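Local coordinates for malonyl CoA-acyl carrier protein transacylase (Synechocystis sp. PCC 6803 substr. Kazusa, PDB 4RR5), which catalyses the transfer of the malonyl group from malonyl-CoA to holo-acyl carrier protein, giving the malonyl-ACP used in fatty acid biosynthesis, at residues V43-C46 against S52-L55; G90-L95 against I235-G240; M124-M129 against A168-V173; T144-A149 against A164-I169; S222-G227 against K231-Q236. One frame throughout, in Å; residues are numbered along the deposited sequence.

How the contacts relate
Following the chain from its N terminus, contact 1 comes first and closes a short loop between two small helices, 42-46 and 50-54. Contact 2 opens on helix 90-97 and closes only after helix 227-235, so the remaining contacts all open within its span. Contacts 3 and 4 join strands 124-129 and 146-153 of one mixed sheet to helix 163-171; contact 4 opens inside the span of contact 3, and the two share Ala168 and Ile169. Contact 5 folds the strand at 223-224 back on helix 227-235 and shares Ile235 and Gln236 with contact 2, which it touches where Leu234 packs on Glu91, Tyr92 and Leu95.

Contact 1 (V43-C46 against S52-L55); sequences VEKC and SLAL
Leu53 reaches across from helix 50-54 and lays its two methyl branches against the backbone of Lys45 and Cys46 in helix 42-46. CD1 does most of the touching: it comes to 3.7 Å from Lys45 O and also meets Cys46 CA. CD2 faces the next carbonyl, 4.1 Å from Cys46 O. The side chain therefore packs on backbone rather than on another side-chain tip. Its CG is anti to the backbone N (chi1 -174°), and this swings the branched end toward the other helix although the CB itself does not point straight at it. A leucine suits the place because its forked end can cover two successive carbonyls at once.

Lys45 lies beside this patch. Its aliphatic part curls back after CG, and CD comes only loosely near the hydroxyl, 4.3 Å from Ser52 OG. The ammonium group goes on to Asn58 OD1, and Lys45 also makes a cation-pi contact with Trp40. Ser52 points its CB toward the 43-46 helix, and a water joins the two sides, 3.0 Å from Ser52 OG and weakly bonded to Lys45 O. Cys46 turns its side chain the other way, a small apolar group that can be buried.

The two short helices follow one another along the chain, joined by a brief link, and lie away from the active site. Helix 56-76 backs them: Cys46 rests on Cys62 and Ile66, and the carbonyls of Ser52 and Leu53 accept hydrogen bonds from Asn58 and Thr59 in the first turn of that long helix.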
# COMPACT_ATOMS: atom_id res chain seq x y z
N VAL A 43 13.30 13.60 -2.74
CA VAL A 43 13.06 14.47 -3.89
C VAL A 43 13.94 14.08 -5.07
O VAL A 43 13.44 13.88 -6.18
CB VAL A 43 13.32 15.95 -3.56
CG1 VAL A 43 12.95 16.82 -4.74
CG2 VAL A 43 12.52 16.35 -2.37
N GLU A 44 15.23 13.96 -4.81
CA GLU A 44 16.18 13.61 -5.86
C GLU A 44 15.83 12.28 -6.49
O GLU A 44 15.80 12.15 -7.70
CB GLU A 44 17.61 13.57 -5.31
CG GLU A 44 18.20 14.95 -4.90
CD GLU A 44 18.55 15.85 -6.09
OE1 GLU A 44 19.10 15.35 -7.09
OE2 GLU A 44 18.27 17.07 -6.03
N LYS A 45 15.52 11.29 -5.65
CA LYS A 45 15.24 9.94 -6.12
C LYS A 45 13.95 9.85 -6.95
O LYS A 45 13.84 9.05 -7.86
CB LYS A 45 15.20 8.98 -4.93
CG LYS A 45 15.05 7.49 -5.27
CD LYS A 45 16.18 6.96 -6.14
CE LYS A 45 17.55 7.22 -5.53
NZ LYS A 45 17.74 6.58 -4.18
N CYS A 46 12.97 10.69 -6.63
CA CYS A 46 11.71 10.69 -7.37
C CYS A 46 11.87 11.31 -8.77
O CYS A 46 10.97 11.21 -9.61
CB CYS A 46 10.63 11.44 -6.59
SG CYS A 46 9.93 10.53 -5.19
N SER A 52 14.81 2.54 -11.83
CA SER A 52 15.42 2.76 -10.53
C SER A 52 14.40 3.15 -9.44
O SER A 52 14.52 2.73 -8.29
CB SER A 52 16.50 3.83 -10.66
OG SER A 52 16.97 4.26 -9.40
N LEU A 53 13.40 3.95 -9.80
CA LEU A 53 12.37 4.38 -8.84
C LEU A 53 11.48 3.21 -8.47
O LEU A 53 10.92 3.16 -7.37
CB LEU A 53 11.51 5.52 -9.42
CG LEU A 53 10.48 6.17 -8.49
CD1 LEU A 53 11.12 6.67 -7.19
CD2 LEU A 53 9.74 7.30 -9.18
N ALA A 54 11.37 2.25 -9.38
CA ALA A 54 10.47 1.13 -9.19
C ALA A 54 11.07 0.06 -8.27
O ALA A 54 10.36 -0.79 -7.75
CB ALA A 54 10.08 0.53 -10.54
N LEU A 55 12.39 0.11 -8.07
CA LEU A 55 13.03 -0.77 -7.11
C LEU A 55 12.45 -0.52 -5.72
O LEU A 55 12.54 0.59 -5.19
CB LEU A 55 14.55 -0.56 -7.11
CG LEU A 55 15.26 -0.83 -8.45
CD1 LEU A 55 16.77 -0.77 -8.30
CD2 LEU A 55 14.82 -2.16 -9.06
O HOH W 1 15.32 6.71 -9.92

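Contact 2 (G90-L95 against I235-G240); sequences GEYSAL and IQQMTG
Glu91 and Gln237 mark the closest backbone approach (CA atoms 9.4 Å apart), so side chains alone bridge the helix that begins near Gly90 and the 236-239 segment, helical in backbone angles but lacking the regular bonds. The helix follows what is probably a nucleophile elbow, the GxSxG turn holding Ser88, by similarity the active-site serine. Gln237 enters from the other side, its CG anti to the backbone N (chi1 -178°) and the rest extended, carrying the amide between Glu91 and Tyr92. NE2 packs against the glutamate stem, 3.5 Å from Glu91 CB, with amide and carboxylate planes 34° apart, but spends its hydrogens on Ser88 O and Asn218 OD1. Gln237 OE1 lies 3.9 Å from Tyr92 CE1, ring and amide planes 48° apart. The Glu91 carboxylate accepts from Asn218 N through OE2. Were Glu91 an alanine, Asn218 N would probably lose this acceptor, and the space filled by the carboxylate beside Leu234 and the amide would be left open. Glutamine suits because one flat group donates and accepts: Gln237 OE1 takes a bond from Arg113 and another, at 2.6 Å, from a water in the plane of the Tyr92 ring, at its edge, 2.9 Å from Tyr92 OH.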
# COMPACT_ATOMS: atom_id res chain seq x y z
N GLY A 90 1.09 1.26 1.72
CA GLY A 90 0.11 2.26 2.10
C GLY A 90 -0.34 2.21 3.56
O GLY A 90 -0.62 3.25 4.17
N GLU A 91 -0.41 1.00 4.12
CA GLU A 91 -0.86 0.80 5.49
C GLU A 91 -0.01 1.61 6.46
O GLU A 91 -0.52 2.17 7.43
CB GLU A 91 -0.82 -0.69 5.86
CG GLU A 91 -1.43 -1.06 7.25
CD GLU A 91 -2.13 -2.42 7.22
OE1 GLU A 91 -1.80 -3.28 8.06
OE2 GLU A 91 -2.99 -2.63 6.32
N TYR A 92 1.30 1.66 6.20
CA TYR A 92 2.22 2.45 7.02
C TYR A 92 1.85 3.92 6.98
O TYR A 92 1.80 4.59 8.01
CB TYR A 92 3.68 2.23 6.57
CG TYR A 92 4.17 0.84 6.94
CD1 TYR A 92 3.86 -0.26 6.15
CD2 TYR A 92 4.90 0.63 8.11
CE1 TYR A 92 4.27 -1.54 6.50
CE2 TYR A 92 5.32 -0.63 8.46
CZ TYR A 92 5.00 -1.72 7.66
OH TYR A 92 5.42 -2.98 8.02
N SER A 93 1.57 4.43 5.78
CA SER A 93 1.12 5.80 5.64
C SER A 93 -0.19 6.00 6.38
O SER A 93 -0.39 7.02 7.04
CB SER A 93 0.96 6.16 4.16
OG SER A 93 2.14 5.87 3.41
N ALA A 94 -1.09 5.03 6.27
CA ALA A 94 -2.37 5.11 6.97
C ALA A 94 -2.15 5.14 8.49
O ALA A 94 -2.74 5.95 9.20
CB ALA A 94 -3.26 3.94 6.57
N LEU A 95 -1.28 4.27 8.98
CA LEU A 95 -0.95 4.21 10.40
C LEU A 95 -0.35 5.53 10.92
O LEU A 95 -0.67 5.96 12.02
CB LEU A 95 0.02 3.06 10.66
CG LEU A 95 -0.62 1.67 10.50
CD1 LEU A 95 0.42 0.56 10.68
CD2 LEU A 95 -1.81 1.48 11.48
N ILE A 235 2.12 -6.92 11.57
CA ILE A 235 3.09 -8.01 11.65
C ILE A 235 2.69 -9.18 10.75
O ILE A 235 3.55 -9.83 10.15
CB ILE A 235 3.25 -8.51 13.11
CG1 ILE A 235 4.12 -7.52 13.89
CG2 ILE A 235 3.84 -9.93 13.16
CD1 ILE A 235 4.24 -7.84 15.34
N GLN A 236 1.39 -9.42 10.64
CA GLN A 236 0.88 -10.48 9.78
C GLN A 236 0.84 -10.11 8.28
O GLN A 236 0.66 -10.97 7.42
CB GLN A 236 -0.52 -10.87 10.25
CG GLN A 236 -0.49 -11.65 11.55
CD GLN A 236 -1.85 -11.75 12.21
OE1 GLN A 236 -2.85 -11.31 11.66
NE2 GLN A 236 -1.89 -12.34 13.40
N GLN A 237 1.05 -8.83 7.97
CA GLN A 237 0.76 -8.34 6.63
C GLN A 237 1.72 -8.86 5.57
O GLN A 237 1.32 -9.09 4.43
CB GLN A 237 0.79 -6.82 6.62
CG GLN A 237 0.46 -6.20 5.27
CD GLN A 237 1.07 -4.84 5.13
OE1 GLN A 237 2.26 -4.66 5.40
NE2 GLN A 237 0.26 -3.87 4.71
N MET A 238 2.98 -9.07 5.94
CA MET A 238 3.96 -9.32 4.92
C MET A 238 3.82 -10.70 4.29
O MET A 238 4.15 -10.89 3.12
CB MET A 238 5.37 -9.14 5.47
CG MET A 238 6.43 -9.18 4.38
SD MET A 238 8.10 -9.06 4.97
CE MET A 238 8.09 -7.39 5.62
N THR A 239 3.32 -11.67 5.06
CA THR A 239 3.12 -13.03 4.55
C THR A 239 1.67 -13.28 4.13
O THR A 239 1.34 -14.34 3.58
CB THR A 239 3.49 -14.08 5.59
OG1 THR A 239 2.82 -13.78 6.83
CG2 THR A 239 4.99 -14.10 5.81
N GLY A 240 0.83 -12.29 4.37
CA GLY A 240 -0.59 -12.44 4.19
C GLY A 240 -1.11 -11.64 3.04
O GLY A 240 -0.41 -10.78 2.50
O HOH W 2 4.41 -5.29 6.66

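Contact 3 (M124-M129 against A168-V173)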
# COMPACT_ATOMS: atom_id res chain seq x y z
N MET A 124 8.14 -14.53 -7.73
CA MET A 124 7.46 -13.69 -8.71
C MET A 124 5.96 -13.46 -8.40
O MET A 124 5.31 -14.29 -7.77
CB MET A 124 7.62 -14.35 -10.08
CG MET A 124 6.94 -13.67 -11.22
SD MET A 124 6.66 -14.87 -12.53
CE MET A 124 5.27 -14.10 -13.36
N MET A 125 5.43 -12.32 -8.84
CA MET A 125 4.00 -12.05 -8.74
C MET A 125 3.42 -11.60 -10.08
O MET A 125 4.09 -10.93 -10.87
CB MET A 125 3.73 -10.97 -7.69
CG MET A 125 4.53 -11.11 -6.41
SD MET A 125 4.31 -9.66 -5.37
CE MET A 125 2.66 -9.94 -4.74
N ALA A 126 2.16 -11.96 -10.33
CA ALA A 126 1.44 -11.53 -11.53
C ALA A 126 0.04 -11.04 -11.19
O ALA A 126 -0.58 -11.52 -10.25
CB ALA A 126 1.36 -12.65 -12.55
N ALA A 127 -0.45 -10.08 -11.97
CA ALA A 127 -1.81 -9.59 -11.78
C ALA A 127 -2.73 -10.18 -12.84
O ALA A 127 -2.31 -10.48 -13.96
CB ALA A 127 -1.85 -8.08 -11.81
N LEU A 128 -4.00 -10.36 -12.49
CA LEU A 128 -4.95 -10.97 -13.39
C LEU A 128 -6.16 -10.07 -13.49
O LEU A 128 -6.77 -9.75 -12.48
CB LEU A 128 -5.35 -12.37 -12.91
CG LEU A 128 -4.24 -13.41 -12.90
CD1 LEU A 128 -4.62 -14.60 -12.04
CD2 LEU A 128 -3.97 -13.86 -14.30
N MET A 129 -6.49 -9.64 -14.70
CA MET A 129 -7.63 -8.76 -14.85
C MET A 129 -8.67 -9.49 -15.67
O MET A 129 -8.36 -10.04 -16.73
CB MET A 129 -7.24 -7.43 -15.51
CG MET A 129 -8.46 -6.65 -16.02
SD MET A 129 -8.25 -4.90 -16.46
CE MET A 129 -9.98 -4.42 -16.68
N ALA A 168 2.48 -20.81 -14.74
CA ALA A 168 1.56 -21.91 -15.03
C ALA A 168 0.11 -21.44 -15.05
O ALA A 168 -0.56 -21.49 -16.08
CB ALA A 168 1.73 -23.02 -14.01
N ILE A 169 -0.36 -20.99 -13.88
CA ILE A 169 -1.70 -20.45 -13.72
C ILE A 169 -2.01 -19.40 -14.79
O ILE A 169 -3.14 -19.34 -15.30
CB ILE A 169 -1.89 -19.87 -12.30
CG1 ILE A 169 -1.96 -21.00 -11.28
CG2 ILE A 169 -3.15 -19.00 -12.21
CD1 ILE A 169 -2.41 -20.56 -9.91
N LEU A 170 -1.00 -18.61 -15.16
CA LEU A 170 -1.11 -17.62 -16.25
C LEU A 170 -1.63 -18.25 -17.54
O LEU A 170 -2.52 -17.70 -18.20
CB LEU A 170 0.24 -16.96 -16.53
CG LEU A 170 0.70 -15.84 -15.58
CD1 LEU A 170 1.77 -14.95 -16.20
CD2 LEU A 170 -0.49 -15.03 -15.11
N ALA A 171 -1.06 -19.39 -17.88
CA ALA A 171 -1.36 -20.07 -19.14
C ALA A 171 -2.63 -20.93 -19.08
O ALA A 171 -3.20 -21.26 -20.11
CB ALA A 171 -0.17 -20.91 -19.57
N ASN A 172 -3.07 -21.28 -17.87
CA ASN A 172 -4.23 -22.16 -17.72
C ASN A 172 -5.29 -21.60 -16.74
O ASN A 172 -5.86 -22.33 -15.91
CB ASN A 172 -3.77 -23.55 -17.30
CG ASN A 172 -4.80 -24.63 -17.62
OD1 ASN A 172 -5.99 -24.49 -17.33
ND2 ASN A 172 -4.35 -25.70 -18.27
N VAL A 173 -5.53 -20.30 -16.83
CA VAL A 173 -6.71 -19.66 -16.25
C VAL A 173 -7.24 -18.65 -17.26
O VAL A 173 -6.50 -17.78 -17.73
CB VAL A 173 -6.42 -18.96 -14.90
CG1 VAL A 173 -7.54 -18.01 -14.54
CG2 VAL A 173 -6.25 -19.98 -13.80
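Leu170 CD2 carries the contact between 168-173 and the strand, meeting Leu128 CD2 at 3.8 Å and Ala126 CB at 4.0 Å. It thus spans two residues that project from the same face of the strand. Both leucines hold CG anti to the carbonyl carbon (chi1 -79° in Leu170, -65° in Leu128), and their side chains meet at a slant, touching through single methyls rather than lying alongside one another. Alanine at 126 is small enough for the helix to come near; its CB also packs on Val166, one turn back from Leu170. Leucine at 128 extends a branched end that meets the Leu170 methyl, where alanine at 126 offers only its CB.

This is the helix-on-sheet packing of the small ferredoxin-like subdomain of the FabD family, in which two helices, 133-140 and 163-171, cover one face of a sheet whose four main strands run antiparallel. Side chains alternate along the strand accordingly: Ala126 and Leu128 face the helices, whereas Met125 and Ala127 turn to the other face and meet Val183, Phe187 and Leu181.

Away from the leucine pair the fit is looser. The end of Met124 comes no nearer than 4.6 Å, from its CE to Leu170 CD1, and is packed mainly by Val163, Val166 and Glu167. Ile169 leans on Ala139 and Leu140 of helix 133-140, and Val173 on Ala139. The outer side of the helix belongs to solvent: Ala168, Ala171 and Asn172 are exposed, and at Asn172 the backbone leaves helical geometry, a place where a polar residue is at ease.

Contact 4 (T144-A149 against A164-I169)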
# COMPACT_ATOMS: atom_id res chain seq x y z
N THR A 144 0.86 -25.44 -3.81
CA THR A 144 1.87 -25.17 -2.79
C THR A 144 2.82 -24.07 -3.23
O THR A 144 3.53 -23.49 -2.42
CB THR A 144 2.70 -26.45 -2.47
OG1 THR A 144 3.26 -26.98 -3.68
CG2 THR A 144 1.83 -27.52 -1.82
N GLU A 145 2.83 -23.76 -4.53
CA GLU A 145 3.83 -22.82 -5.02
C GLU A 145 3.22 -21.47 -5.41
O GLU A 145 3.97 -20.52 -5.66
CB GLU A 145 4.60 -23.40 -6.23
CG GLU A 145 5.08 -24.87 -6.14
CD GLU A 145 5.70 -25.28 -4.80
OE1 GLU A 145 6.62 -24.58 -4.30
OE2 GLU A 145 5.29 -26.34 -4.27
N VAL A 146 1.89 -21.39 -5.46
CA VAL A 146 1.20 -20.13 -5.81
C VAL A 146 0.01 -19.81 -4.90
O VAL A 146 -0.85 -20.65 -4.65
CB VAL A 146 0.71 -20.14 -7.28
CG1 VAL A 146 -0.02 -18.85 -7.61
CG2 VAL A 146 1.87 -20.31 -8.22
N VAL A 147 -0.03 -18.57 -4.40
CA VAL A 147 -1.09 -18.13 -3.50
C VAL A 147 -1.68 -16.79 -3.97
O VAL A 147 -1.11 -16.11 -4.83
CB VAL A 147 -0.58 -18.00 -2.05
CG1 VAL A 147 0.16 -16.68 -1.86
CG2 VAL A 147 -1.72 -18.14 -1.05
N LEU A 148 -2.84 -16.42 -3.42
CA LEU A 148 -3.44 -15.13 -3.73
C LEU A 148 -2.88 -14.08 -2.77
O LEU A 148 -2.95 -14.23 -1.55
CB LEU A 148 -4.96 -15.22 -3.64
CG LEU A 148 -5.70 -14.09 -4.36
CD1 LEU A 148 -6.88 -14.60 -5.14
CD2 LEU A 148 -6.16 -13.06 -3.35
N ALA A 149 -2.32 -13.02 -3.34
CA ALA A 149 -1.54 -12.03 -2.60
C ALA A 149 -2.28 -10.70 -2.46
O ALA A 149 -2.21 -10.03 -1.43
CB ALA A 149 -0.18 -11.81 -3.28
N ALA A 164 8.02 -20.53 -11.86
CA ALA A 164 7.39 -21.64 -12.57
C ALA A 164 5.88 -21.71 -12.31
O ALA A 164 5.09 -21.74 -13.25
CB ALA A 164 8.06 -22.95 -12.19
N GLY A 165 5.49 -21.70 -11.03
CA GLY A 165 4.09 -21.79 -10.64
C GLY A 165 3.18 -20.67 -11.12
O GLY A 165 2.02 -20.91 -11.48
N VAL A 166 3.68 -19.43 -11.08
CA VAL A 166 2.87 -18.28 -11.45
C VAL A 166 2.69 -18.23 -12.96
O VAL A 166 1.60 -17.92 -13.45
CB VAL A 166 3.49 -16.96 -10.96
CG1 VAL A 166 2.64 -15.79 -11.42
CG2 VAL A 166 3.60 -16.96 -9.45
N GLU A 167 3.75 -18.56 -13.69
CA GLU A 167 3.67 -18.71 -15.15
C GLU A 167 2.63 -19.77 -15.57
O GLU A 167 1.99 -19.65 -16.62
CB GLU A 167 5.04 -19.04 -15.72
CG GLU A 167 6.07 -17.92 -15.59
CD GLU A 167 5.85 -16.81 -16.60
OE1 GLU A 167 6.65 -15.85 -16.61
OE2 GLU A 167 4.89 -16.89 -17.40
N ALA A 168 2.48 -20.81 -14.74
CA ALA A 168 1.56 -21.91 -15.03
C ALA A 168 0.11 -21.44 -15.05
O ALA A 168 -0.56 -21.49 -16.08
CB ALA A 168 1.73 -23.02 -14.01
N ILE A 169 -0.36 -20.99 -13.88
CA ILE A 169 -1.70 -20.45 -13.72
C ILE A 169 -2.01 -19.40 -14.79
O ILE A 169 -3.14 -19.34 -15.30
CB ILE A 169 -1.89 -19.87 -12.30
CG1 ILE A 169 -1.96 -21.00 -11.28
CG2 ILE A 169 -3.15 -19.00 -12.21
CD1 ILE A 169 -2.41 -20.56 -9.91
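Val146 sends its two methyls to different parts of helix 163-171. CG2 stands directly above the plane of the peptide between Gly165 and Val166, 3.2 Å from Gly165 C and 3.5 Å from Val166 N, a tight fit for a methyl on backbone. The same methyl meets the valine beyond, with Val146 CG2 and Val166 CG2 4.0 Å apart. The other branch, Val146 CG1, reaches tip to tip toward the end of the isoleucine, 3.7 Å from Ile169 CD1. With CG1 anti to the backbone N (chi1 179°), the branches straddle the helix surface, one over residue 165 and one a turn further on. Glycine suits 165, because a CB there would fall only about 2.8 Å from Val146 CG2, a clash.

Strand and helix cross at 75° between their short axes, with a closest approach of 8.8 Å, in the ferredoxin-like small subdomain. Its strands 146-153 and 156-161 make an antiparallel hairpin, and helix 163-171 follows at once, folding back over the face from which Val146 projects.

Outside this first shell, the hairpin sets the position of the strand: Val147 pairs its backbone with Ser160, and Glu145 with Thr162. Thr162 also holds the start of the helix, since its OG1 bonds to Gly165 N. Ile159 supports both Val146 and Ile169 from the neighbouring strand, and Leu140 closes on the same pair from helix 133-140. On the opposite face, Ala149 touches His188, an active-site residue by similarity.

Contact 5 (S222-G227 against K231-Q236); sequences SPTQNG and KEKLIQ
Lys233 buries a whole lysine chain and ends it on backbone carbonyls: NZ makes a weak bond to Ser222 O at 3.2 Å and another hydrogen bond to Asp220 O. The chain is stretched out beyond CG, long enough to cross from helix 227-235 to the corner of the chain at Ser222. Thr224 meets its end tip to tip, with Thr224 CG2 3.8 Å from Lys233 NZ and CE almost as near, so the methyl covers the last carbons of the lysine.

The hydroxyl of Thr224 lies anti to the backbone N (chi1 176°) and works on its own chain: OG1 accepts from Asn226 N at 3.2 Å, which makes an ST turn. A valine in place of Thr224 would probably leave Asn226 N without that acceptor and the turn less firmly set. The turn delivers Asn226 to the N-cap of the helix, where OD1 takes the amide of Arg229, while Gly227 N donates to Asp210. Gly227 O then receives Lys231 N at 3.1 Å, with an N-H...O angle of 163°, closing the first full turn.

The second lysine repeats the theme, as Lys231 NZ donates to Thr204 O and Cys206 O at the end of helix 193-204. Carbonyl oxygens round both ammonium groups would favour their positive charge, and with the Asp220 side chain bonded to nearby Ser222 OG, Lys233 is likely to remain protonated though buried.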
# COMPACT_ATOMS: atom_id res chain seq x y z
N SER A 222 -11.56 -5.16 9.09
CA SER A 222 -12.60 -4.73 10.00
C SER A 222 -12.02 -3.55 10.75
O SER A 222 -10.89 -3.62 11.24
CB SER A 222 -13.04 -5.85 10.95
OG SER A 222 -11.96 -6.29 11.76
N PRO A 223 -12.78 -2.46 10.81
CA PRO A 223 -12.32 -1.22 11.46
C PRO A 223 -11.87 -1.47 12.88
O PRO A 223 -12.60 -2.13 13.61
CB PRO A 223 -13.56 -0.32 11.43
CG PRO A 223 -14.41 -0.87 10.33
CD PRO A 223 -14.16 -2.34 10.30
N THR A 224 -10.70 -0.97 13.26
CA THR A 224 -10.31 -0.93 14.67
C THR A 224 -9.36 0.21 14.95
O THR A 224 -8.81 0.81 14.05
CB THR A 224 -9.65 -2.23 15.14
OG1 THR A 224 -9.22 -2.04 16.50
CG2 THR A 224 -8.44 -2.56 14.30
N GLN A 225 -9.15 0.51 16.23
CA GLN A 225 -8.27 1.60 16.61
C GLN A 225 -7.30 1.20 17.70
O GLN A 225 -6.48 2.02 18.12
CB GLN A 225 -9.07 2.80 17.08
CG GLN A 225 -9.94 3.35 16.01
CD GLN A 225 -10.66 4.59 16.45
OE1 GLN A 225 -11.82 4.80 16.11
NE2 GLN A 225 -9.98 5.43 17.22
N ASN A 226 -7.39 -0.04 18.15
CA ASN A 226 -6.48 -0.55 19.16
C ASN A 226 -5.04 -0.70 18.62
O ASN A 226 -4.80 -1.38 17.61
CB ASN A 226 -6.99 -1.88 19.72
CG ASN A 226 -6.08 -2.45 20.78
OD1 ASN A 226 -5.34 -3.41 20.54
ND2 ASN A 226 -6.11 -1.85 21.96
N GLY A 227 -4.10 -0.06 19.31
CA GLY A 227 -2.72 -0.04 18.87
C GLY A 227 -2.13 -1.42 18.73
O GLY A 227 -1.34 -1.70 17.82
N LYS A 231 -0.81 -3.45 15.33
CA LYS A 231 0.53 -4.02 15.22
C LYS A 231 0.47 -5.50 14.83
O LYS A 231 1.21 -5.97 13.95
CB LYS A 231 1.32 -3.87 16.52
CG LYS A 231 2.80 -4.17 16.33
CD LYS A 231 3.54 -4.39 17.64
CE LYS A 231 3.41 -3.21 18.58
NZ LYS A 231 4.55 -3.19 19.55
N GLU A 232 -0.41 -6.23 15.50
CA GLU A 232 -0.62 -7.65 15.22
C GLU A 232 -1.00 -7.83 13.75
O GLU A 232 -0.38 -8.62 13.05
CB GLU A 232 -1.69 -8.24 16.13
CG GLU A 232 -1.79 -9.77 16.10
CD GLU A 232 -3.16 -10.30 16.54
OE1 GLU A 232 -3.87 -9.61 17.32
OE2 GLU A 232 -3.53 -11.40 16.09
N LYS A 233 -2.00 -7.10 13.29
CA LYS A 233 -2.39 -7.17 11.89
C LYS A 233 -1.24 -6.76 10.94
O LYS A 233 -1.09 -7.31 9.84
CB LYS A 233 -3.60 -6.28 11.64
CG LYS A 233 -4.82 -6.58 12.49
CD LYS A 233 -5.97 -5.73 12.00
CE LYS A 233 -7.25 -5.95 12.76
NZ LYS A 233 -8.37 -5.51 11.89
N LEU A 234 -0.43 -5.78 11.35
CA LEU A 234 0.65 -5.31 10.50
C LEU A 234 1.77 -6.36 10.42
O LEU A 234 2.29 -6.67 9.34
CB LEU A 234 1.19 -3.98 11.01
CG LEU A 234 2.31 -3.36 10.19
CD1 LEU A 234 1.77 -2.90 8.82
CD2 LEU A 234 2.98 -2.20 10.93
N ILE A 235 2.12 -6.92 11.57
CA ILE A 235 3.09 -8.01 11.65
C ILE A 235 2.69 -9.18 10.75
O ILE A 235 3.55 -9.83 10.15
CB ILE A 235 3.25 -8.51 13.11
CG1 ILE A 235 4.12 -7.52 13.89
CG2 ILE A 235 3.84 -9.93 13.16
CD1 ILE A 235 4.24 -7.84 15.34
N GLN A 236 1.39 -9.42 10.64
CA GLN A 236 0.88 -10.48 9.78
C GLN A 236 0.84 -10.11 8.28
O GLN A 236 0.66 -10.97 7.42
CB GLN A 236 -0.52 -10.87 10.25
CG GLN A 236 -0.49 -11.65 11.55
CD GLN A 236 -1.85 -11.75 12.21
OE1 GLN A 236 -2.85 -11.31 11.66
NE2 GLN A 236 -1.89 -12.34 13.40